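Local coordinates for uncharacterized protein (Staphylococcus aureus subsp. aureus, PDB 4H0A) that is of unknown function but belongs to the CAP family of cysteine-rich secretory proteins, joining a CAP-type domain to a CAP-associated N-terminal region, at residues I207-V212 / T284-W289; K226-L231 / Y304-G309; A232-N237 / G259-N264; K269-N274 / S317-E322. All coordinates share one frame; numbering follows the deposited sequence. Where two conformers were deposited one is given.

Contact 1: I207-V212 / T284-W289; sequences ISLYEV and TLIHSW
Leu209 and Leu285 meet methyl to methyl, Leu209 CD1 lying 3.6 Å from Leu285 CD2. Both leucines have the same shape: CG stands anti to the backbone N (chi1 175° and 174°), which turns the end of each side chain toward the other helix. The same Leu209 CD1 also approaches the Trp289 ring, 4.0 Å from CZ3, with the two side chains at about a right angle. Leu285 divides its branches between two partners. While CD2 takes Leu209, CD1 sits over one face of the Trp289 indole, offset toward the rim. Val212 and Ile286 form the second pair. They slide past each other in opposite directions, with Val212 CG1 3.7 Å from Ile286 CG1. Every contact across the pair is apolar. The short axes stay 10.9 Å apart and cross at -46°, so side-chain ends make the contact and the backbones keep their distance. All five residues are buried near the centre of the chain. Strand 315-322 closes one side, where Leu318 touches Leu209 and Trp289, and Tyr316 touches Leu285. The Trp289 ring also meets His295 of helix 293-299.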
loop_
_atom_site.group_PDB
_atom_site.type_symbol
_atom_site.label_atom_id
_atom_site.label_comp_id
_atom_site.label_asym_id
_atom_site.label_seq_id
_atom_site.Cartn_x
_atom_site.Cartn_y
_atom_site.Cartn_z
ATOM N N ILE A 207 -3.610 -8.066 7.549
ATOM C CA ILE A 207 -4.440 -7.103 8.288
ATOM C C ILE A 207 -4.330 -5.728 7.618
ATOM O O ILE A 207 -5.341 -5.049 7.478
ATOM C CB ILE A 207 -4.075 -7.045 9.802
ATOM C CG1 ILE A 207 -4.459 -8.376 10.483
ATOM C CG2 ILE A 207 -4.813 -5.871 10.499
ATOM C CD1 ILE A 207 -3.652 -8.680 11.725
ATOM N N SER A 208 -3.123 -5.314 7.215
ATOM C CA SER A 208 -2.955 -4.031 6.502
ATOM C C SER A 208 -3.692 -4.039 5.159
ATOM O O SER A 208 -4.266 -3.019 4.781
ATOM C CB SER A 208 -1.482 -3.745 6.255
ATOM O OG SER A 208 -0.833 -3.511 7.490
ATOM N N LEU A 209 -3.690 -5.194 4.447
ATOM C CA LEU A 209 -4.414 -5.341 3.180
ATOM C C LEU A 209 -5.908 -5.063 3.415
ATOM O O LEU A 209 -6.505 -4.309 2.665
ATOM C CB LEU A 209 -4.204 -6.749 2.581
ATOM C CG LEU A 209 -5.009 -7.079 1.301
ATOM C CD1 LEU A 209 -4.520 -6.248 0.131
ATOM C CD2 LEU A 209 -4.914 -8.558 0.976
ATOM N N TYR A 210 -6.495 -5.643 4.472
ATOM C CA TYR A 210 -7.903 -5.401 4.811
ATOM C C TYR A 210 -8.151 -3.942 5.140
ATOM O O TYR A 210 -9.124 -3.348 4.669
ATOM C CB TYR A 210 -8.334 -6.239 6.042
ATOM C CG TYR A 210 -8.333 -7.747 5.888
ATOM C CD1 TYR A 210 -8.791 -8.356 4.719
ATOM C CD2 TYR A 210 -8.020 -8.571 6.967
ATOM C CE1 TYR A 210 -8.875 -9.743 4.607
ATOM C CE2 TYR A 210 -8.135 -9.960 6.878
ATOM C CZ TYR A 210 -8.567 -10.542 5.696
ATOM O OH TYR A 210 -8.628 -11.913 5.565
ATOM N N GLU A 211 -7.292 -3.371 5.994
ATOM C CA GLU A 211 -7.455 -1.984 6.449
ATOM C C GLU A 211 -7.316 -0.983 5.314
ATOM O O GLU A 211 -8.143 -0.090 5.213
ATOM C CB GLU A 211 -6.429 -1.644 7.535
ATOM C CG GLU A 211 -6.729 -2.323 8.860
ATOM C CD GLU A 211 -5.655 -2.154 9.914
ATOM O OE1 GLU A 211 -4.530 -1.717 9.580
ATOM O OE2 GLU A 211 -5.954 -2.448 11.093
ATOM N N VAL A 212 -6.278 -1.126 4.466
ATOM C CA VAL A 212 -6.078 -0.182 3.364
ATOM C C VAL A 212 -7.213 -0.334 2.338
ATOM O O VAL A 212 -7.664 0.669 1.779
ATOM C CB VAL A 212 -4.686 -0.301 2.711
ATOM C CG1 VAL A 212 -4.600 0.622 1.485
ATOM C CG2 VAL A 212 -3.596 0.059 3.715
ATOM N N THR A 284 1.872 -0.308 -2.367
ATOM C CA THR A 284 2.224 -0.567 -3.771
ATOM C C THR A 284 1.231 -1.537 -4.399
ATOM O O THR A 284 0.800 -1.321 -5.528
ATOM C CB THR A 284 3.657 -1.106 -3.907
ATOM O OG1 THR A 284 4.530 -0.219 -3.226
ATOM C CG2 THR A 284 4.097 -1.230 -5.362
ATOM N N LEU A 285 0.897 -2.610 -3.694
ATOM C CA LEU A 285 -0.088 -3.583 -4.174
ATOM C C LEU A 285 -1.448 -2.926 -4.466
ATOM O O LEU A 285 -2.035 -3.196 -5.504
ATOM C CB LEU A 285 -0.289 -4.688 -3.116
ATOM C CG LEU A 285 -1.401 -5.682 -3.443
ATOM C CD1 LEU A 285 -0.987 -6.637 -4.546
ATOM C CD2 LEU A 285 -1.820 -6.365 -2.246
ATOM N N ILE A 286 -1.967 -2.126 -3.520
ATOM C CA ILE A 286 -3.266 -1.452 -3.670
ATOM C C ILE A 286 -3.218 -0.493 -4.860
ATOM O O ILE A 286 -4.179 -0.446 -5.623
ATOM C CB ILE A 286 -3.677 -0.743 -2.357
ATOM C CG1 ILE A 286 -4.053 -1.813 -1.296
ATOM C CG2 ILE A 286 -4.833 0.277 -2.588
ATOM C CD1 ILE A 286 -5.480 -2.409 -1.425
ATOM N N HIS A 287 -2.106 0.235 -5.041
ATOM C CA HIS A 287 -1.951 1.121 -6.196
ATOM C C HIS A 287 -2.111 0.335 -7.514
ATOM O O HIS A 287 -2.757 0.835 -8.437
ATOM C CB HIS A 287 -0.588 1.842 -6.170
ATOM C CG HIS A 287 -0.252 2.512 -7.467
ATOM N ND1 HIS A 287 0.575 1.906 -8.394
ATOM C CD2 HIS A 287 -0.721 3.668 -7.990
ATOM C CE1 HIS A 287 0.619 2.726 -9.428
ATOM N NE2 HIS A 287 -0.153 3.794 -9.235
ATOM N N SER A 288 -1.515 -0.872 -7.610
ATOM C CA SER A 288 -1.613 -1.675 -8.830
ATOM C C SER A 288 -3.042 -2.168 -9.055
ATOM O O SER A 288 -3.507 -2.139 -10.190
ATOM C CB SER A 288 -0.637 -2.846 -8.797
ATOM O OG SER A 288 0.693 -2.359 -8.843
ATOM N N TRP A 289 -3.764 -2.553 -7.983
ATOM C CA TRP A 289 -5.167 -2.970 -8.124
ATOM C C TRP A 289 -6.061 -1.769 -8.466
ATOM O O TRP A 289 -6.922 -1.883 -9.339
ATOM C CB TRP A 289 -5.670 -3.671 -6.852
ATOM C CG TRP A 289 -5.091 -5.038 -6.630
ATOM C CD1 TRP A 289 -4.217 -5.707 -7.435
ATOM C CD2 TRP A 289 -5.317 -5.882 -5.496
ATOM N NE1 TRP A 289 -3.919 -6.932 -6.894
ATOM C CE2 TRP A 289 -4.544 -7.049 -5.682
ATOM C CE3 TRP A 289 -6.097 -5.768 -4.338
ATOM C CZ2 TRP A 289 -4.565 -8.112 -4.771
ATOM C CZ3 TRP A 289 -6.123 -6.825 -3.441
ATOM C CH2 TRP A 289 -5.362 -7.977 -3.660
#

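Contact 2: K226-L231 / Y304-G309; sequences KINSDL and YDEMGG
The amide of Asn228 and the carboxylate of Glu306 are turned nearly parallel, 22° apart, but are offset, and the two side chains meet obliquely. Asn228 ND2 lies over the carboxylate plane rather than in it, 2.9 Å from Glu306 OE1. The same carboxylate oxygen also lies near Asn228 CB. With CG anti to the backbone N (chi1 -171°), the Asn228 amide reaches forward along its own chain as well. Its OD1 accepts from Leu231 N at 3.1 Å and weakly from Asp230 N, which makes Asn228 the N-cap of helix 229-242. Behind these groups the backbones pair as parallel strands, Lys226 beside Glu306 and Ile227 beside Met307. Lys226 N donates to Asp305 O, Met307 N to Lys226 O, and Asn228 N to Met307 O at 2.8 Å. Selenomethionine Met307 and Ile227 share the sheet face that packs on Tyr210 of helix 201-219. After the turn into the helix, Leu231 lays CB 3.7 Å from Gly308 CA and rests CD1 against the Met307 backbone. A classic beta bulge at Asp305 and Glu306 sets both residues opposite Leu321 of strand 315-322. The chemistry is mixed: backbone bonds set the edge strand in place, and the Asn228 cap ties the start of the helix to it. The nearby Glu306 carboxylate may polarise the capping amide.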
loop_
_atom_site.group_PDB
_atom_site.type_symbol
_atom_site.label_atom_id
_atom_site.label_comp_id
_atom_site.label_asym_id
_atom_site.label_seq_id
_atom_site.Cartn_x
_atom_site.Cartn_y
_atom_site.Cartn_z
ATOM N N LYS A 226 -16.720 -6.552 5.770
ATOM C CA LYS A 226 -16.473 -7.291 7.004
ATOM C C LYS A 226 -15.533 -8.449 6.695
ATOM O O LYS A 226 -15.571 -8.987 5.598
ATOM C CB LYS A 226 -17.783 -7.794 7.628
ATOM C CG LYS A 226 -18.671 -6.660 8.114
ATOM C CD LYS A 226 -19.839 -7.174 8.946
ATOM C CE LYS A 226 -20.681 -6.057 9.515
ATOM N NZ LYS A 226 -21.679 -6.564 10.495
ATOM N N ILE A 227 -14.663 -8.807 7.633
ATOM C CA ILE A 227 -13.699 -9.886 7.399
ATOM C C ILE A 227 -14.395 -11.217 7.680
ATOM O O ILE A 227 -15.020 -11.364 8.724
ATOM C CB ILE A 227 -12.420 -9.669 8.241
ATOM C CG1 ILE A 227 -11.684 -8.397 7.739
ATOM C CG2 ILE A 227 -11.488 -10.892 8.161
ATOM C CD1 ILE A 227 -10.976 -7.672 8.788
ATOM N N ASN A 228 -14.342 -12.153 6.715
ATOM C CA ASN A 228 -14.941 -13.480 6.827
ATOM C C ASN A 228 -13.829 -14.532 6.917
ATOM O O ASN A 228 -13.032 -14.652 5.985
ATOM C CB ASN A 228 -15.846 -13.751 5.630
ATOM C CG ASN A 228 -16.665 -15.000 5.800
ATOM O OD1 ASN A 228 -16.173 -16.115 5.615
ATOM N ND2 ASN A 228 -17.906 -14.852 6.239
ATOM N N SER A 229 -13.782 -15.298 8.023
ATOM C CA SER A 229 -12.746 -16.314 8.240
ATOM C C SER A 229 -12.851 -17.495 7.246
ATOM O O SER A 229 -11.820 -18.091 6.932
ATOM C CB SER A 229 -12.794 -16.837 9.672
ATOM O OG SER A 229 -14.087 -17.322 9.988
ATOM N N ASP A 230 -14.055 -17.821 6.735
ATOM C CA ASP A 230 -14.191 -18.908 5.757
ATOM C C ASP A 230 -13.590 -18.490 4.404
ATOM O O ASP A 230 -12.965 -19.322 3.744
ATOM C CB ASP A 230 -15.652 -19.359 5.569
ATOM C CG ASP A 230 -16.332 -19.922 6.805
ATOM O OD1 ASP A 230 -15.624 -20.472 7.678
ATOM O OD2 ASP A 230 -17.578 -19.849 6.881
ATOM N N LEU A 231 -13.776 -17.222 3.989
ATOM C CA LEU A 231 -13.171 -16.716 2.751
ATOM C C LEU A 231 -11.652 -16.656 2.896
ATOM O O LEU A 231 -10.939 -16.935 1.935
ATOM C CB LEU A 231 -13.702 -15.323 2.396
ATOM C CG LEU A 231 -15.167 -15.204 2.036
ATOM C CD1 LEU A 231 -15.527 -13.763 1.732
ATOM C CD2 LEU A 231 -15.514 -16.086 0.861
ATOM N N TYR A 304 -20.579 -5.854 -2.788
ATOM C CA TYR A 304 -19.878 -6.735 -1.841
ATOM C C TYR A 304 -19.995 -6.220 -0.407
ATOM O O TYR A 304 -19.999 -5.009 -0.183
ATOM C CB TYR A 304 -18.385 -6.898 -2.190
ATOM C CG TYR A 304 -18.095 -7.466 -3.562
ATOM C CD1 TYR A 304 -18.828 -8.533 -4.069
ATOM C CD2 TYR A 304 -17.013 -7.014 -4.308
ATOM C CE1 TYR A 304 -18.545 -9.073 -5.319
ATOM C CE2 TYR A 304 -16.727 -7.538 -5.564
ATOM C CZ TYR A 304 -17.491 -8.574 -6.066
ATOM O OH TYR A 304 -17.229 -9.105 -7.306
ATOM N N ASP A 305 -20.133 -7.147 0.552
ATOM C CA ASP A 305 -20.215 -6.804 1.975
ATOM C C ASP A 305 -19.194 -7.583 2.834
ATOM O O ASP A 305 -19.063 -7.258 4.009
ATOM C CB ASP A 305 -21.641 -7.007 2.523
ATOM C CG ASP A 305 -22.380 -8.213 1.989
ATOM O OD1 ASP A 305 -21.738 -9.267 1.800
ATOM O OD2 ASP A 305 -23.595 -8.093 1.731
ATOM N N GLU A 306 -18.449 -8.563 2.261
ATOM C CA GLU A 306 -17.460 -9.348 3.000
ATOM C C GLU A 306 -16.229 -9.616 2.167
ATOM O O GLU A 306 -16.294 -9.605 0.932
ATOM C CB GLU A 306 -18.047 -10.698 3.431
ATOM C CG GLU A 306 -19.193 -10.594 4.418
ATOM C CD GLU A 306 -19.743 -11.927 4.888
ATOM O OE1 GLU A 306 -19.215 -12.983 4.468
ATOM O OE2 GLU A 306 -20.716 -11.913 5.675
HETATM N N MSE A 307 -15.122 -9.908 2.847
HETATM C CA MSE A 307 -13.865 -10.243 2.197
HETATM C C MSE A 307 -13.030 -11.158 3.089
HETATM O O MSE A 307 -13.244 -11.236 4.297
HETATM C CB MSE A 307 -13.070 -8.968 1.844
HETATM C CG MSE A 307 -12.552 -8.205 3.065
HETATM SE SE MSE A 307 -11.557 -6.586 2.585
HETATM C CE MSE A 307 -11.552 -5.859 4.375
ATOM N N GLY A 308 -12.083 -11.830 2.473
ATOM C CA GLY A 308 -11.151 -12.709 3.164
ATOM C C GLY A 308 -9.969 -12.934 2.258
ATOM O O GLY A 308 -10.147 -13.077 1.051
ATOM N N GLY A 309 -8.773 -12.899 2.807
ATOM C CA GLY A 309 -7.593 -13.039 1.974
ATOM C C GLY A 309 -6.469 -13.792 2.622
ATOM O O GLY A 309 -6.631 -14.403 3.679
#

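Contact 3: A232-N237 / G259-N264; sequences AHIASN and GQLDKN
Ile234 and Gln260 slide past each other in opposite directions, Ile234 CG2 coming 3.7 Å from Gln260 CB. Gln260 runs extended beyond CG, and its side chain passes alongside that methyl toward Asn237. The other end of Ile234 points differently. CG1 stands anti to the carbonyl carbon (chi1 -71°), and beyond it CD1 meets Leu261 CD2 at 3.8 Å, the two side chains at about a right angle. Asn264 also runs counter to Ile234, its amide near Ile234 CG1. One isoleucine is thus touched along its length by three residues of the other segment. The Asn264 amide is held from its own helix: ND2 donates to Gln260 O at 2.7 Å, with that oxygen 24° out of the amide plane. Asn264 N also bonds to Gln260 O, but the ND2 bond orients the amide, just past the end of helix 254-263. The exposed His233 ring lies near this amide. The inner side is apolar, where Leu261 also packs on Leu231 and Leu321, and Ile234 on Ile319. With 133° between their directions, the two segments form an inclined helix pair over one face of the central sheet, in keeping with the alpha-beta-alpha sandwich of CAP domains.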
loop_
_atom_site.group_PDB
_atom_site.type_symbol
_atom_site.label_atom_id
_atom_site.label_comp_id
_atom_site.label_asym_id
_atom_site.label_seq_id
_atom_site.Cartn_x
_atom_site.Cartn_y
_atom_site.Cartn_z
ATOM N N ALA A 232 -11.158 -16.298 4.099
ATOM C CA ALA A 232 -9.722 -16.246 4.382
ATOM C C ALA A 232 -9.121 -17.651 4.289
ATOM O O ALA A 232 -8.019 -17.806 3.767
ATOM C CB ALA A 232 -9.474 -15.638 5.759
ATOM N N HIS A 233 -9.861 -18.675 4.769
ATOM C CA HIS A 233 -9.433 -20.080 4.692
ATOM C C HIS A 233 -9.353 -20.512 3.241
ATOM O O HIS A 233 -8.375 -21.150 2.833
ATOM C CB HIS A 233 -10.400 -21.007 5.468
ATOM C CG HIS A 233 -10.245 -22.468 5.160
ATOM N ND1 HIS A 233 -11.050 -23.099 4.228
ATOM C CD2 HIS A 233 -9.388 -23.378 5.680
ATOM C CE1 HIS A 233 -10.662 -24.364 4.210
ATOM N NE2 HIS A 233 -9.669 -24.580 5.074
ATOM N N ILE A 234 -10.398 -20.184 2.462
ATOM C CA ILE A 234 -10.447 -20.530 1.041
ATOM C C ILE A 234 -9.278 -19.830 0.315
ATOM O O ILE A 234 -8.594 -20.471 -0.473
ATOM C CB ILE A 234 -11.827 -20.163 0.417
ATOM C CG1 ILE A 234 -12.923 -21.120 0.938
ATOM C CG2 ILE A 234 -11.769 -20.184 -1.122
ATOM C CD1 ILE A 234 -14.363 -20.606 0.777
ATOM N N ALA A 235 -9.041 -18.533 0.605
ATOM C CA ALA A 235 -7.947 -17.764 -0.008
ATOM C C ALA A 235 -6.584 -18.386 0.275
ATOM O O ALA A 235 -5.754 -18.474 -0.628
ATOM C CB ALA A 235 -7.955 -16.328 0.504
ATOM N N SER A 236 -6.366 -18.829 1.520
ATOM C CA SER A 236 -5.119 -19.467 1.921
ATOM C C SER A 236 -4.920 -20.801 1.194
ATOM O O SER A 236 -3.823 -21.042 0.692
ATOM C CB SER A 236 -5.086 -19.666 3.434
ATOM O OG SER A 236 -3.902 -20.328 3.839
ATOM N N ASN A 237 -5.965 -21.654 1.125
ATOM C CA ASN A 237 -5.882 -22.933 0.399
ATOM C C ASN A 237 -5.714 -22.714 -1.077
ATOM O O ASN A 237 -4.932 -23.426 -1.710
ATOM C CB ASN A 237 -7.130 -23.804 0.625
ATOM C CG ASN A 237 -7.064 -24.638 1.864
ATOM O OD1 ASN A 237 -5.988 -24.914 2.392
ATOM N ND2 ASN A 237 -8.206 -25.075 2.357
ATOM N N GLY A 259 -15.980 -23.416 -6.802
ATOM C CA GLY A 259 -15.985 -24.793 -6.328
ATOM C C GLY A 259 -15.660 -24.889 -4.851
ATOM O O GLY A 259 -16.283 -25.677 -4.137
ATOM N N GLN A 260 -14.684 -24.083 -4.379
ATOM C CA GLN A 260 -14.301 -24.058 -2.967
ATOM C C GLN A 260 -15.407 -23.425 -2.108
ATOM O O GLN A 260 -15.585 -23.851 -0.970
ATOM C CB GLN A 260 -12.964 -23.328 -2.747
ATOM C CG GLN A 260 -11.746 -24.205 -3.003
ATOM C CD GLN A 260 -10.448 -23.443 -2.825
ATOM O OE1 GLN A 260 -9.910 -22.859 -3.771
ATOM N NE2 GLN A 260 -9.920 -23.410 -1.607
ATOM N N LEU A 261 -16.151 -22.429 -2.632
ATOM C CA LEU A 261 -17.247 -21.804 -1.877
ATOM C C LEU A 261 -18.392 -22.796 -1.662
ATOM O O LEU A 261 -18.918 -22.884 -0.553
ATOM C CB LEU A 261 -17.773 -20.544 -2.579
ATOM C CG LEU A 261 -16.848 -19.333 -2.519
ATOM C CD1 LEU A 261 -17.162 -18.354 -3.627
ATOM C CD2 LEU A 261 -16.949 -18.631 -1.183
ATOM N N ASP A 262 -18.752 -23.554 -2.714
ATOM C CA ASP A 262 -19.806 -24.574 -2.656
ATOM C C ASP A 262 -19.380 -25.747 -1.768
ATOM O O ASP A 262 -20.182 -26.213 -0.961
ATOM C CB ASP A 262 -20.158 -25.076 -4.067
ATOM C CG ASP A 262 -20.777 -24.018 -4.964
ATOM O OD1 ASP A 262 -20.664 -22.816 -4.634
ATOM O OD2 ASP A 262 -21.353 -24.390 -6.008
ATOM N N LYS A 263 -18.113 -26.192 -1.887
ATOM C CA LYS A 263 -17.528 -27.260 -1.062
ATOM C C LYS A 263 -17.572 -26.899 0.438
ATOM O O LYS A 263 -17.777 -27.780 1.269
ATOM C CB LYS A 263 -16.069 -27.511 -1.499
ATOM C CG LYS A 263 -15.318 -28.599 -0.732
ATOM C CD LYS A 263 -13.874 -28.690 -1.209
ATOM C CE LYS A 263 -13.035 -29.616 -0.366
ATOM N NZ LYS A 263 -11.594 -29.527 -0.725
ATOM N N ASN A 264 -17.404 -25.608 0.768
ATOM C CA ASN A 264 -17.406 -25.106 2.144
ATOM C C ASN A 264 -18.803 -24.600 2.592
ATOM O O ASN A 264 -18.909 -23.998 3.662
ATOM C CB ASN A 264 -16.364 -23.992 2.285
ATOM C CG ASN A 264 -14.942 -24.501 2.292
ATOM O OD1 ASN A 264 -14.269 -24.479 3.315
ATOM N ND2 ASN A 264 -14.420 -24.930 1.160
#

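Contact 4: K269-N274 / S317-E322; sequences KTTAQN and SLIFLE
Thr271 OG1 donates to Phe320 O at 2.8 Å, nearly in line with the carbonyl bond. The same oxygen takes a weak bond from Ala272 N, so a side chain and a backbone amide share one acceptor. Thr270 OG1 donates to Glu322 OE1 at 2.9 Å; OE1 receives it on its anti lone pair, away from OE2. The hydroxyl reaches it because OG1 sits between the backbone N and the carbonyl carbon (chi1 58°), on the same sheet face as Glu322. Lys269 N binds Glu322 O at 2.8 Å, while Lys269 NZ makes a long salt bridge to Glu322 OE2. At the other end Gln273 NE2 donates to Ser317 OG at 3.0 Å, 21° out of the amide plane.

Between these ends runs an antiparallel ladder. Phe320 N donates to Ala272 O at 3.0 Å, and Asn274 and Leu318 bond each other in both directions. Strands 270-277 and 315-322 are neighbours in the mixed central sheet of the CAP domain, which has helices packed on both faces. On the face of Thr271, Gln273, Ile319 and Leu321, Gln273 CG lies 4.0 Å from Ile319 CG1, and Leu321 CD1 packs on Thr271. Leu257 and Leu261 of helix 254-263 touch this face.

On the other face the edge of the Phe320 ring meets the Asn274 side chain, Phe320 CE1 lying 3.6 Å from Asn274 CG, with ring and amide planes 75° apart. The Asn274 amide is held from outside: ND2 donates to His295 O. Tyr304 lies against the Phe320 ring, with Arg298 and Leu299 nearby.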
loop_
_atom_site.group_PDB
_atom_site.type_symbol
_atom_site.label_atom_id
_atom_site.label_comp_id
_atom_site.label_asym_id
_atom_site.label_seq_id
_atom_site.Cartn_x
_atom_site.Cartn_y
_atom_site.Cartn_z
ATOM N N LYS A 269 -24.358 -14.394 -3.426
ATOM C CA LYS A 269 -24.985 -13.994 -4.690
ATOM C C LYS A 269 -23.902 -13.877 -5.763
ATOM O O LYS A 269 -24.045 -14.449 -6.843
ATOM C CB LYS A 269 -25.758 -12.674 -4.541
ATOM C CG LYS A 269 -26.999 -12.805 -3.667
ATOM C CD LYS A 269 -27.884 -11.550 -3.687
ATOM C CE LYS A 269 -27.847 -10.775 -2.393
ATOM N NZ LYS A 269 -28.830 -9.662 -2.384
ATOM N N THR A 270 -22.817 -13.142 -5.461
ATOM C CA THR A 270 -21.684 -12.963 -6.374
ATOM C C THR A 270 -20.362 -13.014 -5.611
ATOM O O THR A 270 -20.327 -12.854 -4.386
ATOM C CB THR A 270 -21.798 -11.649 -7.157
ATOM O OG1 THR A 270 -21.874 -10.555 -6.243
ATOM C CG2 THR A 270 -22.988 -11.634 -8.116
ATOM N N THR A 271 -19.276 -13.259 -6.355
ATOM C CA THR A 271 -17.929 -13.350 -5.796
ATOM C C THR A 271 -16.875 -13.002 -6.848
ATOM O O THR A 271 -17.113 -13.146 -8.047
ATOM C CB THR A 271 -17.680 -14.764 -5.239
ATOM O OG1 THR A 271 -16.502 -14.747 -4.428
ATOM C CG2 THR A 271 -17.554 -15.824 -6.339
ATOM N N ALA A 272 -15.698 -12.588 -6.385
ATOM C CA ALA A 272 -14.568 -12.262 -7.256
ATOM C C ALA A 272 -13.279 -12.325 -6.463
ATOM O O ALA A 272 -13.322 -12.515 -5.246
ATOM C CB ALA A 272 -14.755 -10.887 -7.869
ATOM N N GLN A 273 -12.131 -12.185 -7.139
ATOM C CA GLN A 273 -10.839 -12.285 -6.478
ATOM C C GLN A 273 -9.801 -11.374 -7.113
ATOM O O GLN A 273 -9.697 -11.324 -8.335
ATOM C CB GLN A 273 -10.353 -13.738 -6.553
ATOM C CG GLN A 273 -9.040 -14.018 -5.828
ATOM C CD GLN A 273 -8.612 -15.461 -5.942
ATOM O OE1 GLN A 273 -9.235 -16.284 -6.625
ATOM N NE2 GLN A 273 -7.511 -15.788 -5.288
ATOM N N ASN A 274 -9.001 -10.706 -6.270
ATOM C CA ASN A 274 -7.880 -9.880 -6.695
ATOM C C ASN A 274 -6.627 -10.570 -6.233
ATOM O O ASN A 274 -6.587 -11.045 -5.096
ATOM C CB ASN A 274 -7.978 -8.468 -6.123
ATOM C CG ASN A 274 -8.922 -7.565 -6.861
ATOM O OD1 ASN A 274 -9.590 -7.973 -7.800
ATOM N ND2 ASN A 274 -9.033 -6.322 -6.423
ATOM N N SER A 317 -3.631 -12.313 -1.944
ATOM C CA SER A 317 -4.924 -12.732 -2.501
ATOM C C SER A 317 -6.048 -12.158 -1.658
ATOM O O SER A 317 -5.958 -12.228 -0.437
ATOM C CB SER A 317 -5.020 -14.252 -2.534
ATOM O OG SER A 317 -6.343 -14.680 -2.814
ATOM N N LEU A 318 -7.101 -11.599 -2.292
ATOM C CA LEU A 318 -8.252 -11.049 -1.569
ATOM C C LEU A 318 -9.528 -11.447 -2.284
ATOM O O LEU A 318 -9.752 -11.031 -3.421
ATOM C CB LEU A 318 -8.146 -9.517 -1.453
ATOM C CG LEU A 318 -9.124 -8.822 -0.487
ATOM C CD1 LEU A 318 -8.959 -9.337 0.963
ATOM C CD2 LEU A 318 -8.926 -7.318 -0.510
ATOM N N ILE A 319 -10.353 -12.277 -1.625
ATOM C CA ILE A 319 -11.630 -12.747 -2.162
ATOM C C ILE A 319 -12.717 -11.825 -1.643
ATOM O O ILE A 319 -12.705 -11.494 -0.461
ATOM C CB ILE A 319 -11.886 -14.223 -1.765
ATOM C CG1 ILE A 319 -10.784 -15.131 -2.357
ATOM C CG2 ILE A 319 -13.284 -14.682 -2.226
ATOM C CD1 ILE A 319 -10.786 -16.523 -1.864
ATOM N N PHE A 320 -13.655 -11.428 -2.513
ATOM C CA PHE A 320 -14.796 -10.571 -2.163
ATOM C C PHE A 320 -16.066 -11.367 -2.253
ATOM O O PHE A 320 -16.148 -12.284 -3.067
ATOM C CB PHE A 320 -14.903 -9.368 -3.112
ATOM C CG PHE A 320 -13.619 -8.614 -3.303
ATOM C CD1 PHE A 320 -12.695 -9.017 -4.256
ATOM C CD2 PHE A 320 -13.308 -7.530 -2.498
ATOM C CE1 PHE A 320 -11.495 -8.343 -4.409
ATOM C CE2 PHE A 320 -12.113 -6.847 -2.661
ATOM C CZ PHE A 320 -11.218 -7.253 -3.622
ATOM N N LEU A 321 -17.080 -10.991 -1.468
ATOM C CA LEU A 321 -18.347 -11.707 -1.477
ATOM C C LEU A 321 -19.533 -10.807 -1.190
ATOM O O LEU A 321 -19.464 -9.923 -0.334
ATOM C CB LEU A 321 -18.286 -12.800 -0.405
ATOM C CG LEU A 321 -19.223 -13.986 -0.576
ATOM C CD1 LEU A 321 -18.663 -14.973 -1.596
ATOM C CD2 LEU A 321 -19.473 -14.671 0.759
ATOM N N GLU A 322 -20.634 -11.055 -1.907
ATOM C CA GLU A 322 -21.923 -10.431 -1.667
ATOM C C GLU A 322 -22.791 -11.530 -1.087
ATOM O O GLU A 322 -23.098 -12.485 -1.802
ATOM C CB GLU A 322 -22.527 -9.851 -2.960
ATOM C CG GLU A 322 -23.983 -9.425 -2.815
ATOM C CD GLU A 322 -24.657 -8.900 -4.066
ATOM O OE1 GLU A 322 -24.190 -9.218 -5.184
ATOM O OE2 GLU A 322 -25.703 -8.227 -3.922
#

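How the contacts relate
Contacts 2 and 4 build one sheet: strands 306-312 and 315-322 are neighbours in it, joined by bonds such as Ile319 N to Gly308 O. Contact 3 covers one face of that sheet and shares helix 229-242 with contact 2. There Leu231 meets Leu261, and Ala235 packs on Gly309 and Ile319. Contact 1 lies across the other face, where Tyr210 reaches Gly309 and Leu318, and Trp289 packs on Asn274 and Leu318. Contacts 1 and 4 are buried, and contacts 2 and 3 only partly. Contact 1 is wholly apolar. Contacts 2 and 4 rest on backbone ladders, parallel and antiparallel; contact 4 adds side-chain bonds, and contact 3 is apolar inside with amides at its rim.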